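Local coordinates for putative exported protein (Bordetella pertussis Tohama I, PDB 2PFZ) that binds pyroglutamic acid as a periplasmic solute receptor, probably delivering it to a tripartite ATP-independent transporter, at residues T1-N13 and K33-A47. Numbering follows the deposited sequence.
Sequences TKWDLPTAYPASN and KLKITLHNNASLYKA
Trp3 and Leu34 meet where two parallel strands, 2-6 and 35-39, run side by side: the flat indole offers a broad face to a methyl, and CD1 of Leu34 sits over it, 3.8 Å from the centroid of its five-membered ring, in a CH-pi contact. CG anti to the backbone N (chi1 -178°), with chi2 at 51°, brings CD1 over the ring. On the same face of the sheet, Leu5 CB packs 3.6 Å from Ile36 CG2, and Leu5 and Leu38 lie alongside each other, their CD2 methyls 3.8 Å apart. Branched aliphatic residues suit this inward face, whereas Lys2, Asp4, Lys35 and Thr37 occupy the more polar opposite one. There Pro6 rests its CG 3.9 Å from Tyr45 CD2.

Thr1 N bonds to Lys33 O just ahead of the second strand; Thr1 O, then N and O of Trp3 and Leu5, bond to Lys35, Thr37 and His39, and Thr7 N ends the series at His39 O. Beyond the strands, Ala42 N approaches Thr7 O in the carbonyl plane, on a lone pair (2.9 Å), while Asn41 N comes to Tyr9 O from above that carbonyl's plane (2.7 Å). These bonds tie the type I' turn 40-43 to the loop leading toward the ligand. Asn41 and Ala42 both have the positive phi this turn requires, which asparagine adopts readily.

Farther out, Glu63 of strand 61-65 is hydrogen-bonded to Thr7 OG1, and the side chain of Tyr9 stands edge-to-face with the pocket residue Trp119 and comes to about 4 Å from the bound pyroglutamic acid. The right-handed beta-alpha-beta crossover is completed by helix 14-30, whose Val26 touches Leu34 and whose Thr20 touches Leu38, while Ile61 packs on Trp3 and Leu5 and helix 50-55 meets Pro6 and Tyr45.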
ATOM      1  N   THR A   1      11.779  14.326 -23.331  1.00 28.25           N
ATOM      2  CA  THR A   1      11.010  14.724 -22.126  1.00 28.41           C
ATOM      3  C   THR A   1      11.543  14.058 -20.860  1.00 27.79           C
ATOM      4  O   THR A   1      11.815  12.855 -20.837  1.00 27.92           O
ATOM      5  CB  THR A   1       9.517  14.430 -22.320  1.00 28.57           C
ATOM      6  OG1 THR A   1       9.039  15.225 -23.418  1.00 29.43           O
ATOM      7  CG2 THR A   1       8.716  14.758 -21.053  1.00 28.56           C
ATOM      8  N   LYS A   2      11.675  14.865 -19.809  1.00 26.90           N
ATOM      9  CA  LYS A   2      12.196  14.412 -18.540  1.00 26.18           C
ATOM     10  C   LYS A   2      11.116  14.582 -17.468  1.00 24.44           C
ATOM     11  O   LYS A   2      10.542  15.661 -17.321  1.00 22.88           O
ATOM     12  CB  LYS A   2      13.460  15.225 -18.215  1.00 26.99           C
ATOM     13  CG  LYS A   2      14.297  14.706 -17.099  1.00 29.92           C
ATOM     14  CD  LYS A   2      15.747  14.546 -17.550  1.00 32.92           C
ATOM     15  CE  LYS A   2      16.692  14.617 -16.380  1.00 34.38           C
ATOM     16  NZ  LYS A   2      18.083  14.867 -16.844  1.00 34.09           N
ATOM     17  N   TRP A   3      10.831  13.502 -16.739  1.00 23.08           N
ATOM     18  CA  TRP A   3       9.840  13.547 -15.655  1.00 21.93           C
ATOM     19  C   TRP A   3      10.503  13.151 -14.352  1.00 21.13           C
ATOM     20  O   TRP A   3      11.490  12.409 -14.353  1.00 20.85           O
ATOM     21  CB  TRP A   3       8.679  12.583 -15.916  1.00 21.73           C
ATOM     22  CG  TRP A   3       7.622  13.030 -16.865  1.00 21.47           C
ATOM     23  CD1 TRP A   3       7.638  14.149 -17.667  1.00 21.77           C
ATOM     24  CD2 TRP A   3       6.416  12.325 -17.189  1.00 21.35           C
ATOM     25  NE1 TRP A   3       6.499  14.179 -18.448  1.00 22.09           N
ATOM     26  CE2 TRP A   3       5.739  13.072 -18.173  1.00 20.77           C
ATOM     27  CE3 TRP A   3       5.839  11.122 -16.737  1.00 20.49           C
ATOM     28  CZ2 TRP A   3       4.495  12.678 -18.699  1.00 21.69           C
ATOM     29  CZ3 TRP A   3       4.615  10.729 -17.267  1.00 22.35           C
ATOM     30  CH2 TRP A   3       3.961  11.501 -18.243  1.00 21.73           C
ATOM     31  N   ASP A   4       9.952  13.628 -13.239  1.00 20.74           N
ATOM     32  CA  ASP A   4      10.379  13.179 -11.902  1.00 20.43           C
ATOM     33  C   ASP A   4       9.290  12.369 -11.255  1.00 19.27           C
ATOM     34  O   ASP A   4       8.109  12.698 -11.384  1.00 19.03           O
ATOM     35  CB  ASP A   4      10.678  14.368 -11.001  1.00 20.94           C
ATOM     36  CG  ASP A   4      11.919  15.111 -11.429  1.00 22.94           C
ATOM     37  OD1 ASP A   4      13.048  14.532 -11.411  1.00 19.67           O
ATOM     38  OD2 ASP A   4      11.744  16.297 -11.764  1.00 29.63           O
ATOM     39  N   LEU A   5       9.695  11.329 -10.525  1.00 19.14           N
ATOM     40  CA  LEU A   5       8.737  10.393  -9.937  1.00 17.55           C
ATOM     41  C   LEU A   5       9.140  10.127  -8.494  1.00 17.29           C
ATOM     42  O   LEU A   5      10.074   9.370  -8.243  1.00 17.84           O
ATOM     43  CB  LEU A   5       8.726   9.078 -10.738  1.00 17.65           C
ATOM     44  CG  LEU A   5       7.562   8.086 -10.469  1.00 17.93           C
ATOM     45  CD1 LEU A   5       7.485   6.996 -11.563  1.00 18.13           C
ATOM     46  CD2 LEU A   5       7.569   7.463  -9.064  1.00 16.13           C
ATOM     47  N   PRO A   6       8.481  10.785  -7.534  1.00 16.81           N
ATOM     48  CA  PRO A   6       8.769  10.470  -6.146  1.00 16.93           C
ATOM     49  C   PRO A   6       8.138   9.164  -5.657  1.00 16.73           C
ATOM     50  O   PRO A   6       6.997   8.834  -6.003  1.00 16.01           O
ATOM     51  CB  PRO A   6       8.176  11.665  -5.394  1.00 16.28           C
ATOM     52  CG  PRO A   6       7.029  12.054  -6.201  1.00 15.50           C
ATOM     53  CD  PRO A   6       7.506  11.877  -7.635  1.00 17.13           C
ATOM     54  N   THR A   7       8.916   8.415  -4.886  1.00 17.19           N
ATOM     55  CA  THR A   7       8.375   7.317  -4.105  1.00 17.98           C
ATOM     56  C   THR A   7       8.817   7.469  -2.654  1.00 18.34           C
ATOM     57  O   THR A   7       9.897   8.036  -2.359  1.00 18.19           O
ATOM     58  CB  THR A   7       8.792   5.939  -4.700  1.00 18.18           C
ATOM     59  OG1 THR A   7       8.459   4.895  -3.782  1.00 19.60           O
ATOM     60  CG2 THR A   7      10.300   5.838  -4.965  1.00 18.12           C
ATOM     61  N   ALA A   8       7.979   6.963  -1.752  1.00 17.73           N
ATOM     62  CA  ALA A   8       8.228   7.058  -0.330  1.00 17.88           C
ATOM     63  C   ALA A   8       9.117   5.937   0.248  1.00 17.98           C
ATOM     64  O   ALA A   8       9.491   5.996   1.420  1.00 17.56           O
ATOM     65  CB  ALA A   8       6.883   7.166   0.413  1.00 16.30           C
ATOM     66  N   TYR A   9       9.501   4.963  -0.589  1.00 18.23           N
ATOM     67  CA  TYR A   9      10.151   3.720  -0.139  1.00 18.94           C
ATOM     68  C   TYR A   9      11.567   3.597  -0.690  1.00 19.63           C
ATOM     69  O   TYR A   9      11.894   4.269  -1.691  1.00 20.35           O
ATOM     70  CB  TYR A   9       9.263   2.518  -0.533  1.00 18.92           C
ATOM     71  CG  TYR A   9       7.857   2.784  -0.094  1.00 16.97           C
ATOM     72  CD1 TYR A   9       7.523   2.722   1.253  1.00 17.38           C
ATOM     73  CD2 TYR A   9       6.874   3.174  -1.001  1.00 16.98           C
ATOM     74  CE1 TYR A   9       6.260   3.011   1.684  1.00 15.52           C
ATOM     75  CE2 TYR A   9       5.616   3.466  -0.585  1.00 16.25           C
ATOM     76  CZ  TYR A   9       5.301   3.373   0.771  1.00 16.64           C
ATOM     77  OH  TYR A   9       4.043   3.683   1.211  1.00 16.89           O
ATOM     78  N   PRO A  10      12.420   2.787  -0.019  1.00 20.42           N
ATOM     79  CA  PRO A  10      13.833   2.723  -0.342  1.00 20.51           C
ATOM     80  C   PRO A  10      14.120   1.869  -1.585  1.00 20.97           C
ATOM     81  O   PRO A  10      13.257   1.117  -2.057  1.00 20.20           O
ATOM     82  CB  PRO A  10      14.437   2.088   0.922  1.00 20.56           C
ATOM     83  CG  PRO A  10      13.421   1.158   1.352  1.00 21.82           C
ATOM     84  CD  PRO A  10      12.102   1.870   1.102  1.00 20.15           C
ATOM     85  N   ALA A  11      15.329   1.991  -2.115  1.00 21.75           N
ATOM     86  CA  ALA A  11      15.696   1.264  -3.314  1.00 22.22           C
ATOM     87  C   ALA A  11      15.497  -0.255  -3.184  1.00 22.50           C
ATOM     88  O   ALA A  11      15.140  -0.909  -4.161  1.00 22.69           O
ATOM     89  CB  ALA A  11      17.152   1.584  -3.718  1.00 22.83           C
ATOM     90  N   SER A  12      15.701  -0.805  -1.985  1.00 22.53           N
ATOM     91  CA  SER A  12      15.590  -2.254  -1.779  1.00 22.24           C
ATOM     92  C   SER A  12      14.139  -2.748  -1.720  1.00 21.37           C
ATOM     93  O   SER A  12      13.872  -3.950  -1.786  1.00 20.65           O
ATOM     94  CB  SER A  12      16.382  -2.709  -0.550  1.00 23.26           C
ATOM     95  OG  SER A  12      15.919  -2.076   0.619  1.00 26.28           O
ATOM     96  N   ASN A  13      13.199  -1.816  -1.626  1.00 19.97           N
ATOM     97  CA  ASN A  13      11.790  -2.182  -1.546  1.00 19.65           C
ATOM     98  C   ASN A  13      11.226  -2.702  -2.881  1.00 19.89           C
ATOM     99  O   ASN A  13      11.538  -2.165  -3.973  1.00 19.74           O
ATOM    100  CB  ASN A  13      11.002  -1.010  -0.974  1.00 19.54           C
ATOM    101  CG  ASN A  13       9.498  -1.194  -1.073  1.00 19.73           C
ATOM    102  OD1 ASN A  13       8.850  -1.741  -0.164  1.00 22.68           O
ATOM    103  ND2 ASN A  13       8.941  -0.753  -2.176  1.00 18.49           N
ATOM    104  N   LYS A  33      12.601   8.926 -25.640  1.00 30.29           N
ATOM    105  CA  LYS A  33      11.894  10.199 -25.663  1.00 30.48           C
ATOM    106  C   LYS A  33      11.258  10.549 -24.300  1.00 29.85           C
ATOM    107  O   LYS A  33      10.891  11.693 -24.057  1.00 30.05           O
ATOM    108  CB  LYS A  33      10.866  10.217 -26.791  1.00 32.81           C
ATOM    109  CG  LYS A  33      10.422  11.615 -27.232  1.00 33.32           C
ATOM    110  CD  LYS A  33      11.555  12.450 -27.903  1.00 39.45           C
ATOM    111  CE  LYS A  33      11.129  13.931 -28.124  1.00 31.86           C
ATOM    112  NZ  LYS A  33      11.577  14.915 -27.080  1.00 37.93           N
ATOM    113  N   LEU A  34      11.134   9.566 -23.412  1.00 28.48           N
ATOM    114  CA  LEU A  34      10.675   9.856 -22.055  1.00 26.84           C
ATOM    115  C   LEU A  34      11.618   9.255 -21.023  1.00 26.78           C
ATOM    116  O   LEU A  34      11.721   8.029 -20.901  1.00 25.71           O
ATOM    117  CB  LEU A  34       9.238   9.379 -21.843  1.00 26.55           C
ATOM    118  CG  LEU A  34       8.581   9.649 -20.477  1.00 26.04           C
ATOM    119  CD1 LEU A  34       8.718  11.122 -20.081  1.00 25.70           C
ATOM    120  CD2 LEU A  34       7.112   9.193 -20.462  1.00 25.67           C
ATOM    121  N   LYS A  35      12.290  10.132 -20.277  1.00 26.29           N
ATOM    122  CA  LYS A  35      13.225   9.688 -19.246  1.00 26.21           C
ATOM    123  C   LYS A  35      12.685  10.049 -17.886  1.00 25.16           C
ATOM    124  O   LYS A  35      12.449  11.213 -17.607  1.00 24.87           O
ATOM    125  CB  LYS A  35      14.619  10.274 -19.440  1.00 26.91           C
ATOM    126  CG  LYS A  35      15.233   9.902 -20.809  1.00 29.33           C
ATOM    127  CD  LYS A  35      16.683   9.522 -20.673  1.00 32.70           C
ATOM    128  CE  LYS A  35      17.377   9.467 -22.032  1.00 35.19           C
ATOM    129  NZ  LYS A  35      17.011   8.260 -22.819  1.00 36.76           N
ATOM    130  N   ILE A  36      12.484   9.038 -17.049  1.00 23.83           N
ATOM    131  CA  ILE A  36      11.918   9.275 -15.722  1.00 23.26           C
ATOM    132  C   ILE A  36      12.987   9.075 -14.655  1.00 22.97           C
ATOM    133  O   ILE A  36      13.663   8.041 -14.611  1.00 23.63           O
ATOM    134  CB  ILE A  36      10.669   8.409 -15.440  1.00 23.27           C
ATOM    135  CG1 ILE A  36       9.577   8.685 -16.468  1.00 23.13           C
ATOM    136  CG2 ILE A  36      10.131   8.661 -14.000  1.00 22.46           C
ATOM    137  CD1 ILE A  36       8.484   7.604 -16.513  1.00 22.82           C
ATOM    138  N   THR A  37      13.147  10.094 -13.830  1.00 22.23           N
ATOM    139  CA  THR A  37      14.045  10.048 -12.715  1.00 22.61           C
ATOM    140  C   THR A  37      13.247   9.725 -11.471  1.00 22.27           C
ATOM    141  O   THR A  37      12.265  10.417 -11.149  1.00 22.25           O
ATOM    142  CB  THR A  37      14.751  11.399 -12.539  1.00 22.99           C
ATOM    143  OG1 THR A  37      15.506  11.676 -13.715  1.00 24.33           O
ATOM    144  CG2 THR A  37      15.703  11.365 -11.363  1.00 24.64           C
ATOM    145  N   LEU A  38      13.676   8.664 -10.788  1.00 21.79           N
ATOM    146  CA  LEU A  38      13.057   8.232  -9.542  1.00 21.49           C
ATOM    147  C   LEU A  38      13.707   8.920  -8.364  1.00 21.10           C
ATOM    148  O   LEU A  38      14.939   9.004  -8.288  1.00 21.45           O
ATOM    149  CB  LEU A  38      13.255   6.732  -9.354  1.00 21.63           C
ATOM    150  CG  LEU A  38      12.463   5.747 -10.205  1.00 23.62           C
ATOM    151  CD1 LEU A  38      12.922   4.359  -9.783  1.00 27.05           C
ATOM    152  CD2 LEU A  38      10.966   5.910  -9.971  1.00 25.27           C
ATOM    153  N   HIS A  39      12.875   9.389  -7.437  1.00 20.51           N
ATOM    154  CA  HIS A  39      13.361   9.996  -6.210  1.00 19.59           C
ATOM    155  C   HIS A  39      12.903   9.146  -5.062  1.00 19.19           C
ATOM    156  O   HIS A  39      11.751   9.235  -4.645  1.00 19.39           O
ATOM    157  CB  HIS A  39      12.813  11.402  -6.086  1.00 19.36           C
ATOM    158  CG  HIS A  39      13.396  12.327  -7.098  1.00 19.83           C
ATOM    159  ND1 HIS A  39      12.858  12.493  -8.357  1.00 21.53           N
ATOM    160  CD2 HIS A  39      14.518  13.078  -7.063  1.00 18.88           C
ATOM    161  CE1 HIS A  39      13.608  13.338  -9.044  1.00 18.25           C
ATOM    162  NE2 HIS A  39      14.620  13.706  -8.280  1.00 20.37           N
ATOM    163  N   ASN A  40      13.786   8.285  -4.583  1.00 19.75           N
ATOM    164  CA  ASN A  40      13.326   7.264  -3.638  1.00 20.69           C
ATOM    165  C   ASN A  40      13.478   7.631  -2.181  1.00 20.57           C
ATOM    166  O   ASN A  40      14.015   8.679  -1.845  1.00 20.78           O
ATOM    167  CB  ASN A  40      13.890   5.871  -3.960  1.00 20.94           C
ATOM    168  CG  ASN A  40      15.327   5.708  -3.563  1.00 23.61           C
ATOM    169  OD1 ASN A  40      15.754   6.185  -2.501  1.00 26.52           O
ATOM    170  ND2 ASN A  40      16.096   5.002  -4.407  1.00 24.30           N
ATOM    171  N   ASN A  41      12.952   6.760  -1.325  1.00 20.33           N
ATOM    172  CA  ASN A  41      13.001   6.936   0.111  1.00 20.18           C
ATOM    173  C   ASN A  41      12.483   8.291   0.603  1.00 18.99           C
ATOM    174  O   ASN A  41      13.046   8.843   1.551  1.00 18.35           O
ATOM    175  CB  ASN A  41      14.413   6.679   0.630  1.00 20.38           C
ATOM    176  CG  ASN A  41      14.435   6.269   2.109  1.00 22.67           C
ATOM    177  OD1 ASN A  41      13.570   5.525   2.575  1.00 24.92           O
ATOM    178  ND2 ASN A  41      15.451   6.742   2.845  1.00 24.28           N
ATOM    179  N   ALA A  42      11.425   8.817  -0.037  1.00 18.33           N
ATOM    180  CA  ALA A  42      10.813  10.099   0.353  1.00 18.07           C
ATOM    181  C   ALA A  42      11.771  11.294   0.290  1.00 18.70           C
ATOM    182  O   ALA A  42      11.559  12.316   0.973  1.00 18.10           O
ATOM    183  CB  ALA A  42      10.178  10.003   1.758  1.00 18.77           C
ATOM    184  N   SER A  43      12.801  11.173  -0.545  1.00 18.54           N
ATOM    185  CA  SER A  43      13.836  12.209  -0.672  1.00 19.30           C
ATOM    186  C   SER A  43      13.338  13.527  -1.278  1.00 19.73           C
ATOM    187  O   SER A  43      13.864  14.605  -0.936  1.00 20.44           O
ATOM    188  CB  SER A  43      15.052  11.680  -1.453  1.00 19.18           C
ATOM    189  OG  SER A  43      14.678  11.105  -2.690  1.00 18.47           O
ATOM    190  N   LEU A  44      12.348  13.447  -2.163  1.00 19.32           N
ATOM    191  CA  LEU A  44      11.794  14.643  -2.821  1.00 18.04           C
ATOM    192  C   LEU A  44      10.445  15.022  -2.239  1.00 17.96           C
ATOM    193  O   LEU A  44      10.239  16.160  -1.786  1.00 17.43           O
ATOM    194  CB  LEU A  44      11.636  14.407  -4.321  1.00 17.48           C
ATOM    195  CG  LEU A  44      11.212  15.646  -5.107  1.00 17.90           C
ATOM    196  CD1 LEU A  44      12.186  16.841  -4.888  1.00 15.86           C
ATOM    197  CD2 LEU A  44      11.083  15.285  -6.578  1.00 18.26           C
ATOM    198  N   TYR A  45       9.514  14.071  -2.292  1.00 17.70           N
ATOM    199  CA  TYR A  45       8.244  14.219  -1.594  1.00 17.87           C
ATOM    200  C   TYR A  45       8.002  13.033  -0.675  1.00 18.05           C
ATOM    201  O   TYR A  45       8.435  11.909  -0.977  1.00 17.56           O
ATOM    202  CB  TYR A  45       7.119  14.360  -2.618  1.00 17.88           C
ATOM    203  CG  TYR A  45       7.258  15.639  -3.405  1.00 17.57           C
ATOM    204  CD1 TYR A  45       6.884  16.876  -2.837  1.00 17.17           C
ATOM    205  CD2 TYR A  45       7.765  15.630  -4.700  1.00 17.52           C
ATOM    206  CE1 TYR A  45       7.037  18.054  -3.536  1.00 17.28           C
ATOM    207  CE2 TYR A  45       7.903  16.822  -5.427  1.00 16.32           C
ATOM    208  CZ  TYR A  45       7.548  18.023  -4.838  1.00 18.10           C
ATOM    209  OH  TYR A  45       7.693  19.200  -5.575  1.00 17.04           O
ATOM    210  N   LYS A  46       7.317  13.286   0.439  1.00 17.58           N
ATOM    211  CA  LYS A  46       7.015  12.229   1.433  1.00 17.28           C
ATOM    212  C   LYS A  46       5.657  11.603   1.131  1.00 17.03           C
ATOM    213  O   LYS A  46       4.881  12.169   0.374  1.00 17.42           O
ATOM    214  CB  LYS A  46       6.971  12.845   2.828  1.00 17.19           C
ATOM    215  CG  LYS A  46       8.311  13.372   3.325  1.00 18.46           C
ATOM    216  CD  LYS A  46       8.069  14.234   4.520  1.00 22.30           C
ATOM    217  CE  LYS A  46       9.319  14.402   5.352  1.00 25.43           C
ATOM    218  NZ  LYS A  46      10.344  15.037   4.531  1.00 27.10           N
ATOM    219  N   ALA A  47       5.369  10.448   1.729  1.00 16.17           N
ATOM    220  CA  ALA A  47       4.143   9.697   1.406  1.00 16.09           C
ATOM    221  C   ALA A  47       2.883  10.556   1.381  1.00 15.99           C
ATOM    222  O   ALA A  47       2.140  10.517   0.370  1.00 15.89           O
ATOM    223  CB  ALA A  47       3.960   8.499   2.353  1.00 16.25           C
TER
HETATM  224  O   HOH W   1      17.060   4.219  -1.173  1.00 29.84           O